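Local coordinates for protein putative endoribonuclease (Klebsiella pneumoniae, PDB 3LYB) that may cleave RNA as a putative endoribonuclease of the L-PSP family, within the YjgF-like clan, at residues B[46-49]-B[50-53]; B[67-70]-B[71-75]; B[39-42]-B[43-47]; B[76-79]-B[80-83]. All blocks are in the same frame, centred on the assembly; numbering follows the deposited sequence.

Interaction 1 of 4, residues B[46-49]-B[50-53]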
loop_
_atom_site.group_PDB
_atom_site.type_symbol
_atom_site.label_atom_id
_atom_site.label_comp_id
_atom_site.label_asym_id
_atom_site.label_seq_id
_atom_site.Cartn_x
_atom_site.Cartn_y
_atom_site.Cartn_z
ATOM N N VAL B 46 21.955 24.704 -13.261
ATOM C CA VAL B 46 22.427 24.747 -14.630
ATOM C C VAL B 46 22.690 26.169 -15.126
ATOM O O VAL B 46 22.096 27.140 -14.626
ATOM C CB VAL B 46 21.490 23.981 -15.626
ATOM C CG1 VAL B 46 21.237 22.527 -15.152
ATOM C CG2 VAL B 46 20.176 24.744 -15.888
ATOM N N PRO B 47 23.610 26.299 -16.093
ATOM C CA PRO B 47 23.908 27.586 -16.713
ATOM C C PRO B 47 22.639 28.361 -17.055
ATOM O O PRO B 47 21.664 27.779 -17.555
ATOM C CB PRO B 47 24.661 27.170 -17.988
ATOM C CG PRO B 47 25.455 25.966 -17.530
ATOM C CD PRO B 47 24.523 25.239 -16.574
ATOM N N GLU B 48 22.653 29.658 -16.777
ATOM C CA GLU B 48 21.458 30.478 -16.928
ATOM C C GLU B 48 20.789 30.399 -18.313
ATOM O O GLU B 48 19.587 30.190 -18.399
ATOM C CB GLU B 48 21.748 31.913 -16.524
ATOM C CG GLU B 48 21.854 32.145 -15.007
ATOM C CD GLU B 48 23.243 31.928 -14.400
ATOM O OE1 GLU B 48 24.133 31.293 -15.034
ATOM O OE2 GLU B 48 23.427 32.409 -13.254
ATOM N N PRO B 49 21.562 30.537 -19.406
ATOM C CA PRO B 49 20.810 30.520 -20.647
ATOM C C PRO B 49 20.370 29.116 -21.023
ATOM O O PRO B 49 19.476 28.959 -21.880
ATOM C CB PRO B 49 21.791 31.099 -21.674
ATOM C CG PRO B 49 23.134 30.881 -21.104
ATOM C CD PRO B 49 23.005 30.744 -19.623
ATOM N N VAL B 50 20.966 28.104 -20.382
ATOM C CA VAL B 50 20.526 26.717 -20.592
ATOM C C VAL B 50 19.114 26.508 -20.017
ATOM O O VAL B 50 18.349 25.701 -20.513
ATOM C CB VAL B 50 21.504 25.665 -20.037
ATOM C CG1 VAL B 50 20.851 24.287 -20.057
ATOM C CG2 VAL B 50 22.837 25.645 -20.844
ATOM N N ARG B 51 18.748 27.291 -19.017
ATOM C CA ARG B 51 17.418 27.189 -18.470
ATOM C C ARG B 51 16.334 27.429 -19.502
ATOM O O ARG B 51 15.449 26.564 -19.684
ATOM C CB ARG B 51 17.244 28.128 -17.286
ATOM C CG ARG B 51 18.213 27.849 -16.199
ATOM C CD ARG B 51 18.168 28.927 -15.163
ATOM N NE ARG B 51 19.409 28.915 -14.394
ATOM C CZ ARG B 51 19.598 29.587 -13.271
ATOM N NH1 ARG B 51 18.612 30.322 -12.749
ATOM N NH2 ARG B 51 20.770 29.498 -12.667
ATOM N N GLU B 52 16.376 28.587 -20.176
ATOM C CA GLU B 52 15.280 28.886 -21.138
ATOM C C GLU B 52 15.469 28.006 -22.370
ATOM O O GLU B 52 14.528 27.724 -23.078
ATOM C CB GLU B 52 14.999 30.412 -21.368
ATOM C CG GLU B 52 13.747 30.847 -22.289
ATOM C CD GLU B 52 12.303 30.474 -21.795
ATOM O OE1 GLU B 52 11.653 31.280 -21.065
ATOM O OE2 GLU B 52 11.781 29.399 -22.213
ATOM N N LEU B 53 16.662 27.459 -22.524
ATOM C CA LEU B 53 16.898 26.433 -23.542
ATOM C C LEU B 53 16.294 25.053 -23.203
ATOM O O LEU B 53 16.076 24.229 -24.104
ATOM C CB LEU B 53 18.401 26.284 -23.809
ATOM C CG LEU B 53 18.855 25.329 -24.907
ATOM C CD1 LEU B 53 18.361 25.795 -26.260
ATOM C CD2 LEU B 53 20.348 25.247 -24.891
#
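Arg51 reaches back past Glu48 toward Val46, and the side chains of Glu48 and Arg51 lie side by side, pointing the same way. CG of Glu48 sits over one face of the Arg51 guanidinium, offset toward the rim, 3.7 Å from NH2. The carboxylate and guanidinium planes are 7° apart, but OE2 lies well out of the latter, so no N-H points at it. Their salt bridge, Glu48 OE2 to Arg51 NH2 at 4.0 Å, is long and rests on charge alone. The edge of the guanidinium does the hydrogen bonding. Val46 O lies in its plane and takes a bond from Arg51 NE at 3.2 Å, while Arg51 NH2 adds a weaker one to the same oxygen. An extended run from CG to NE carries the group this far, and on the way Arg51 CG passes Val46 CG2 at 3.7 Å. On another flank of the turn, Val50 CG2 meets the ring of Pro47 at CB, 3.7 Å away. Val50 CG2 gets there by lying anti to the carbonyl carbon, beside its backbone N. Below, the backbone winds in: Pro47 O receives weak bonds from the N-H groups of Val50 and Arg51, Glu48 O takes Arg51 N at 3.1 Å, and a firmer i to i+4 bond follows, from Leu53 N to Pro49 O at 3.3 Å. Trp74 of helix 60-85 packs on Val46, Pro47 and Val50. This is the first turn of the short surface helix 48-54, with an arginine side chain tying it to the carbonyl of the loop that leads in.

Interaction 2 of 4, residues B[67-70]-B[71-75]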
loop_
_atom_site.group_PDB
_atom_site.type_symbol
_atom_site.label_atom_id
_atom_site.label_comp_id
_atom_site.label_asym_id
_atom_site.label_seq_id
_atom_site.Cartn_x
_atom_site.Cartn_y
_atom_site.Cartn_z
ATOM N N GLY B 67 11.668 21.700 -13.568
ATOM C CA GLY B 67 13.079 21.963 -13.302
ATOM C C GLY B 67 13.934 20.744 -13.061
ATOM O O GLY B 67 15.009 20.615 -13.664
ATOM N N PRO B 68 13.488 19.832 -12.175
ATOM C CA PRO B 68 14.443 18.776 -11.794
ATOM C C PRO B 68 14.766 17.758 -12.900
ATOM O O PRO B 68 15.948 17.408 -13.101
ATOM C CB PRO B 68 13.777 18.132 -10.578
ATOM C CG PRO B 68 12.919 19.264 -10.011
ATOM C CD PRO B 68 12.354 19.906 -11.234
ATOM N N ILE B 69 13.750 17.305 -13.628
ATOM C CA ILE B 69 13.983 16.362 -14.716
ATOM C C ILE B 69 14.777 17.011 -15.872
ATOM O O ILE B 69 15.659 16.361 -16.461
ATOM C CB ILE B 69 12.670 15.694 -15.189
ATOM C CG1 ILE B 69 12.911 14.650 -16.277
ATOM C CG2 ILE B 69 11.715 16.712 -15.700
ATOM C CD1 ILE B 69 14.024 13.652 -15.986
ATOM N N LEU B 70 14.470 18.279 -16.183
ATOM C CA LEU B 70 15.139 18.996 -17.271
ATOM C C LEU B 70 16.598 19.186 -16.904
ATOM O O LEU B 70 17.496 18.798 -17.646
ATOM C CB LEU B 70 14.449 20.339 -17.552
ATOM C CG LEU B 70 13.053 20.288 -18.208
ATOM C CD1 LEU B 70 12.385 21.673 -18.229
ATOM C CD2 LEU B 70 13.086 19.672 -19.611
ATOM N N ALA B 71 16.823 19.719 -15.712
ATOM C CA ALA B 71 18.171 19.946 -15.226
ATOM C C ALA B 71 18.989 18.672 -15.162
ATOM O O ALA B 71 20.126 18.660 -15.599
ATOM C CB ALA B 71 18.133 20.620 -13.869
ATOM N N GLN B 72 18.423 17.598 -14.620
ATOM C CA GLN B 72 19.154 16.331 -14.512
ATOM C C GLN B 72 19.438 15.733 -15.895
ATOM O O GLN B 72 20.535 15.212 -16.150
ATOM C CB GLN B 72 18.395 15.330 -13.638
ATOM C CG GLN B 72 18.384 15.645 -12.114
ATOM C CD GLN B 72 17.743 14.532 -11.289
ATOM O OE1 GLN B 72 17.432 13.468 -11.808
ATOM N NE2 GLN B 72 17.535 14.780 -10.021
ATOM N N SER B 73 18.475 15.828 -16.801
ATOM C CA SER B 73 18.688 15.282 -18.121
ATOM C C SER B 73 19.826 16.029 -18.784
ATOM O O SER B 73 20.744 15.424 -19.374
ATOM C CB SER B 73 17.426 15.382 -18.969
ATOM O OG SER B 73 16.355 14.671 -18.368
ATOM N N TRP B 74 19.775 17.354 -18.665
ATOM C CA TRP B 74 20.722 18.164 -19.376
ATOM C C TRP B 74 22.097 17.814 -18.816
ATOM O O TRP B 74 23.022 17.466 -19.560
ATOM C CB TRP B 74 20.406 19.658 -19.252
ATOM C CG TRP B 74 21.535 20.468 -19.802
ATOM C CD1 TRP B 74 21.754 20.789 -21.118
ATOM C CD2 TRP B 74 22.655 20.980 -19.068
ATOM N NE1 TRP B 74 22.930 21.497 -21.240
ATOM C CE2 TRP B 74 23.501 21.632 -19.997
ATOM C CE3 TRP B 74 23.016 20.967 -17.713
ATOM C CZ2 TRP B 74 24.693 22.272 -19.614
ATOM C CZ3 TRP B 74 24.197 21.605 -17.321
ATOM C CH2 TRP B 74 25.018 22.254 -18.275
ATOM N N TYR B 75 22.203 17.856 -17.496
ATOM C CA TYR B 75 23.448 17.576 -16.813
ATOM C C TYR B 75 24.057 16.241 -17.222
ATOM O O TYR B 75 25.262 16.102 -17.334
ATOM C CB TYR B 75 23.213 17.632 -15.304
ATOM C CG TYR B 75 24.453 17.949 -14.542
ATOM C CD1 TYR B 75 24.755 19.268 -14.185
ATOM C CD2 TYR B 75 25.358 16.936 -14.195
ATOM C CE1 TYR B 75 25.934 19.573 -13.486
ATOM C CE2 TYR B 75 26.532 17.225 -13.490
ATOM C CZ TYR B 75 26.820 18.542 -13.151
ATOM O OH TYR B 75 27.993 18.819 -12.458
#
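Ser73 turns its hydroxyl back onto Ile69: with chi1 at -60°, OG stands beside its own backbone N and anti to the carbonyl carbon, where it can bond to Ile69 O one turn earlier. This is the familiar helical serine that hydrogen-bonds to the i-4 carbonyl, here in the buried middle of helix 60-85, the long helix that packs against the sheet. Ile69 CG1 is anti to its backbone N (chi1 -177°), and the bend beyond it brings CD1 to within 3.5 Å of Ser73 OG. The regular ladder continues around them. Ala71 N bonds to Gly67 O at 2.9 Å, and Trp74 N to Leu70 O at the same distance. Pro68 has no N-H to give, and the helix is kinked at 68 and 69, yet Pro68 O still accepts from Gln72 N. The side chain of Gln72 starts beside Pro68 O, then runs out extended to an amide held by Thr138 O and Leu140 N, and probably by Val40 O. Ile69 O itself carries two bonds, Ser73 OG at 2.6 Å and Ser73 N at 2.9 Å, which arrive from opposite faces of the carbonyl plane.

Interaction 3 of 4, residues B[39-42]-B[43-47]. With CA (calcium ion), chain F.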
loop_
_atom_site.group_PDB
_atom_site.type_symbol
_atom_site.label_atom_id
_atom_site.label_comp_id
_atom_site.label_asym_id
_atom_site.label_seq_id
_atom_site.Cartn_x
_atom_site.Cartn_y
_atom_site.Cartn_z
ATOM N N ILE B 39 23.688 16.327 -5.891
ATOM C CA ILE B 39 22.702 15.851 -6.845
ATOM C C ILE B 39 22.037 17.081 -7.436
ATOM O O ILE B 39 21.566 17.939 -6.694
ATOM C CB ILE B 39 21.562 15.017 -6.169
ATOM C CG1 ILE B 39 22.097 13.857 -5.314
ATOM C CG2 ILE B 39 20.537 14.539 -7.202
ATOM C CD1 ILE B 39 23.098 12.927 -6.023
ATOM N N VAL B 40 21.985 17.148 -8.761
ATOM C CA VAL B 40 21.306 18.212 -9.487
ATOM C C VAL B 40 19.811 18.191 -9.196
ATOM O O VAL B 40 19.166 17.169 -9.389
ATOM C CB VAL B 40 21.548 18.049 -10.992
ATOM C CG1 VAL B 40 20.767 19.081 -11.773
ATOM C CG2 VAL B 40 23.038 18.160 -11.284
ATOM N N ASN B 41 19.250 19.301 -8.735
ATOM C CA ASN B 41 17.849 19.256 -8.279
ATOM C C ASN B 41 16.863 20.226 -8.932
ATOM O O ASN B 41 15.671 20.201 -8.642
ATOM C CB ASN B 41 17.738 19.274 -6.741
ATOM C CG ASN B 41 18.376 20.512 -6.100
ATOM O OD1 ASN B 41 19.471 20.969 -6.479
ATOM N ND2 ASN B 41 17.702 21.037 -5.085
ATOM N N GLY B 42 17.352 21.055 -9.839
ATOM C CA GLY B 42 16.489 21.999 -10.523
ATOM C C GLY B 42 17.308 22.969 -11.334
ATOM O O GLY B 42 18.531 22.813 -11.431
ATOM N N PHE B 43 16.622 23.959 -11.908
ATOM C CA PHE B 43 17.230 24.971 -12.795
ATOM C C PHE B 43 18.450 25.708 -12.239
ATOM O O PHE B 43 19.417 25.979 -12.972
ATOM C CB PHE B 43 16.196 25.996 -13.233
ATOM C CG PHE B 43 15.250 25.482 -14.253
ATOM C CD1 PHE B 43 15.722 24.801 -15.374
ATOM C CD2 PHE B 43 13.883 25.682 -14.113
ATOM C CE1 PHE B 43 14.843 24.331 -16.348
ATOM C CE2 PHE B 43 12.997 25.205 -15.081
ATOM C CZ PHE B 43 13.483 24.524 -16.201
ATOM N N GLN B 44 18.392 26.028 -10.951
ATOM C CA GLN B 44 19.479 26.712 -10.269
ATOM C C GLN B 44 20.824 25.996 -10.397
ATOM O O GLN B 44 21.871 26.606 -10.208
ATOM C CB GLN B 44 19.114 26.978 -8.803
ATOM C CG GLN B 44 17.827 27.845 -8.609
ATOM C CD GLN B 44 17.958 29.281 -9.168
ATOM O OE1 GLN B 44 18.985 29.947 -8.968
ATOM N NE2 GLN B 44 16.916 29.759 -9.859
ATOM N N ASP B 45 20.813 24.722 -10.760
ATOM C CA ASP B 45 22.078 23.991 -10.931
ATOM C C ASP B 45 22.610 23.984 -12.367
ATOM O O ASP B 45 23.605 23.332 -12.662
ATOM C CB ASP B 45 21.972 22.560 -10.389
ATOM C CG ASP B 45 21.722 22.515 -8.884
ATOM O OD1 ASP B 45 22.501 23.134 -8.098
ATOM O OD2 ASP B 45 20.745 21.841 -8.486
ATOM N N VAL B 46 21.955 24.704 -13.261
ATOM C CA VAL B 46 22.427 24.747 -14.630
ATOM C C VAL B 46 22.690 26.169 -15.126
ATOM O O VAL B 46 22.096 27.140 -14.626
ATOM C CB VAL B 46 21.490 23.981 -15.626
ATOM C CG1 VAL B 46 21.237 22.527 -15.152
ATOM C CG2 VAL B 46 20.176 24.744 -15.888
ATOM N N PRO B 47 23.610 26.299 -16.093
ATOM C CA PRO B 47 23.908 27.586 -16.713
ATOM C C PRO B 47 22.639 28.361 -17.055
ATOM O O PRO B 47 21.664 27.779 -17.555
ATOM C CB PRO B 47 24.661 27.170 -17.988
ATOM C CG PRO B 47 25.455 25.966 -17.530
ATOM C CD PRO B 47 24.523 25.239 -16.574
HETATM CA CA CA F . 21.465 22.144 -5.688
#
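Asp45 swings its carboxylate across the amide of Asn41, the two planes 36° apart, and the calcium ion is gripped by an oxygen of each. The metal is bound by Asn41 OD1 at 2.4 Å and by Asp45 OD1 at 2.8 Å. Asn41 supplies its oxygen by placing CG between its backbone N and carbonyl carbon (chi1 59°), which turns OD1 toward Asp45 and the ion. The second carboxylate oxygen, Asp45 OD2, is itself 2.9 Å from the calcium ion and also serves the backbone: Asn41 N donates to Asp45 OD2 at 3.0 Å in a nearly straight bond of 176°, meeting the oxygen on its anti side. One acid therefore holds both the ion and the main chain of the other ligand residue, and the cation would be expected to favour the charged carboxylate. Asp45 is brought round by a 3-10 turn, in which Asp45 N bonds to Gly42 O at 3.0 Å. Val46 N follows by bonding to Phe43 O. On the inner side Val40 CG1 slides past Asp45 CB at 3.9 Å, the two side chains running in opposite directions. The site is a compact metal-binding loop between strand 23-26 and helix 48-54. Val40 packs on Tyr75 of helix 60-85, and Phe43 touches Arg51 of helix 48-54 and Asp63 of helix 60-85.

Interaction 4 of 4, residues B[76-79]-B[80-83]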
loop_
_atom_site.group_PDB
_atom_site.type_symbol
_atom_site.label_atom_id
_atom_site.label_comp_id
_atom_site.label_asym_id
_atom_site.label_seq_id
_atom_site.Cartn_x
_atom_site.Cartn_y
_atom_site.Cartn_z
ATOM N N VAL B 76 23.217 15.250 -17.449
ATOM C CA VAL B 76 23.707 13.927 -17.769
ATOM C C VAL B 76 24.167 13.885 -19.208
ATOM O O VAL B 76 25.235 13.348 -19.512
ATOM C CB VAL B 76 22.619 12.842 -17.538
ATOM C CG1 VAL B 76 22.897 11.577 -18.372
ATOM C CG2 VAL B 76 22.542 12.507 -16.091
ATOM N N LEU B 77 23.326 14.425 -20.086
ATOM C CA LEU B 77 23.621 14.458 -21.507
ATOM C C LEU B 77 24.892 15.242 -21.822
ATOM O O LEU B 77 25.739 14.772 -22.583
ATOM C CB LEU B 77 22.427 14.978 -22.283
ATOM C CG LEU B 77 21.295 13.953 -22.393
ATOM C CD1 LEU B 77 20.078 14.556 -23.061
ATOM C CD2 LEU B 77 21.734 12.696 -23.148
ATOM N N GLU B 78 25.043 16.403 -21.188
ATOM C CA GLU B 78 26.256 17.209 -21.307
ATOM C C GLU B 78 27.492 16.499 -20.753
ATOM O O GLU B 78 28.582 16.651 -21.300
ATOM C CB GLU B 78 26.058 18.590 -20.664
ATOM C CG GLU B 78 27.305 19.503 -20.628
ATOM C CD GLU B 78 27.741 20.054 -22.007
ATOM O OE1 GLU B 78 26.978 19.920 -22.998
ATOM O OE2 GLU B 78 28.856 20.637 -22.075
ATOM N N SER B 79 27.331 15.727 -19.682
ATOM C CA SER B 79 28.433 14.905 -19.169
ATOM C C SER B 79 28.906 13.945 -20.240
ATOM O O SER B 79 30.101 13.794 -20.467
ATOM C CB SER B 79 27.998 14.096 -17.948
ATOM O OG SER B 79 27.755 14.943 -16.843
ATOM N N ILE B 80 27.949 13.301 -20.900
ATOM C CA ILE B 80 28.255 12.359 -21.951
ATOM C C ILE B 80 29.056 13.100 -22.985
ATOM O O ILE B 80 30.163 12.693 -23.287
ATOM C CB ILE B 80 26.990 11.667 -22.524
ATOM C CG1 ILE B 80 26.506 10.599 -21.536
ATOM C CG2 ILE B 80 27.279 11.001 -23.857
ATOM C CD1 ILE B 80 25.071 10.143 -21.757
ATOM N N ARG B 81 28.537 14.221 -23.465
ATOM C CA ARG B 81 29.275 15.041 -24.421
ATOM C C ARG B 81 30.701 15.303 -23.962
ATOM O O ARG B 81 31.639 14.931 -24.655
ATOM C CB ARG B 81 28.560 16.351 -24.720
ATOM C CG ARG B 81 28.943 16.955 -26.059
ATOM C CD ARG B 81 28.181 18.272 -26.358
ATOM N NE ARG B 81 28.501 19.378 -25.448
ATOM C CZ ARG B 81 29.732 19.833 -25.189
ATOM N NH1 ARG B 81 30.804 19.257 -25.729
ATOM N NH2 ARG B 81 29.908 20.847 -24.363
ATOM N N ARG B 82 30.877 15.898 -22.789
ATOM C CA ARG B 82 32.224 16.216 -22.327
ATOM C C ARG B 82 33.142 15.010 -22.214
ATOM O O ARG B 82 34.332 15.107 -22.513
ATOM C CB ARG B 82 32.205 16.997 -21.019
ATOM C CG ARG B 82 32.156 18.476 -21.262
ATOM C CD ARG B 82 31.895 19.246 -19.996
ATOM N NE ARG B 82 30.923 20.308 -20.260
ATOM C CZ ARG B 82 30.471 21.180 -19.360
ATOM N NH1 ARG B 82 30.901 21.148 -18.104
ATOM N NH2 ARG B 82 29.580 22.086 -19.730
ATOM N N THR B 83 32.594 13.879 -21.780
ATOM C CA THR B 83 33.362 12.650 -21.663
ATOM C C THR B 83 33.780 12.204 -23.060
ATOM O O THR B 83 34.965 11.992 -23.332
ATOM C CB THR B 83 32.534 11.565 -20.977
ATOM O OG1 THR B 83 31.928 12.111 -19.794
ATOM C CG2 THR B 83 33.402 10.353 -20.610
#
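The guanidinium of Arg82 carries Glu78 CG over one face, with NH2 3.6 Å from that carbon, while the Glu78 carboxylate stands nearly upright to it, the planes 80° apart. Arg81 holds the same acid from another side, its guanidinium turned 66° from the carboxylate. Glu78, Arg81 and Arg82 thus form a salt-bridge network of i to i+3 and i to i+4 pairs on the later half of helix 60-85. Arg82 meets OE2 of Glu78 side-on with two nitrogens, NE at 2.8 Å and NH2 at 2.9 Å, both on the anti side of the oxygen. Arg81 NE bonds to Glu78 OE1 at 2.9 Å from above the carboxylate plane, and Arg81 NH2 pairs its charge with OE2. The acid is placed for this by its first torsion, CG anti to the backbone N (chi1 176°), followed by a bend at chi2 that folds the carboxylate along the helix toward the next turn. Away from the charges, Ile80 CD1 touches Val76 CG1 at 4.3 Å and also nears Leu77 CD2. Val76 and Ile80 lie on Val143 of strand 141-148, whereas Leu77 turns to Tyr110 and Val113 of helix 107-115. Beneath, the backbone bonds are regular, as from Ile80 N to Val76 O. The last of them is doubled: Ser79 O accepts Thr83 N at 2.8 Å and also Thr83 OG1 at 2.6 Å.

In the fold
Interactions 2 and 4 are successive pieces of helix 60-85. The first is buried, its polar groups spent on carbonyls and backbone partners; the second is partly buried, with an apolar side on strand 141-148 and a salt-bridge network that runs from buried Glu78 to exposed Arg82. Interaction 1 is a surface contact on helix 48-54, and interaction 3 a partly buried calcium loop that runs straight into it, sharing Val46 and Pro47. Helix 60-85 is the surface on which both of these pack, through the residues of interaction 2. Interaction 4 continues the helix away from interactions 1 and 3, touching neither, its centre about 15 Å from that of interaction 3.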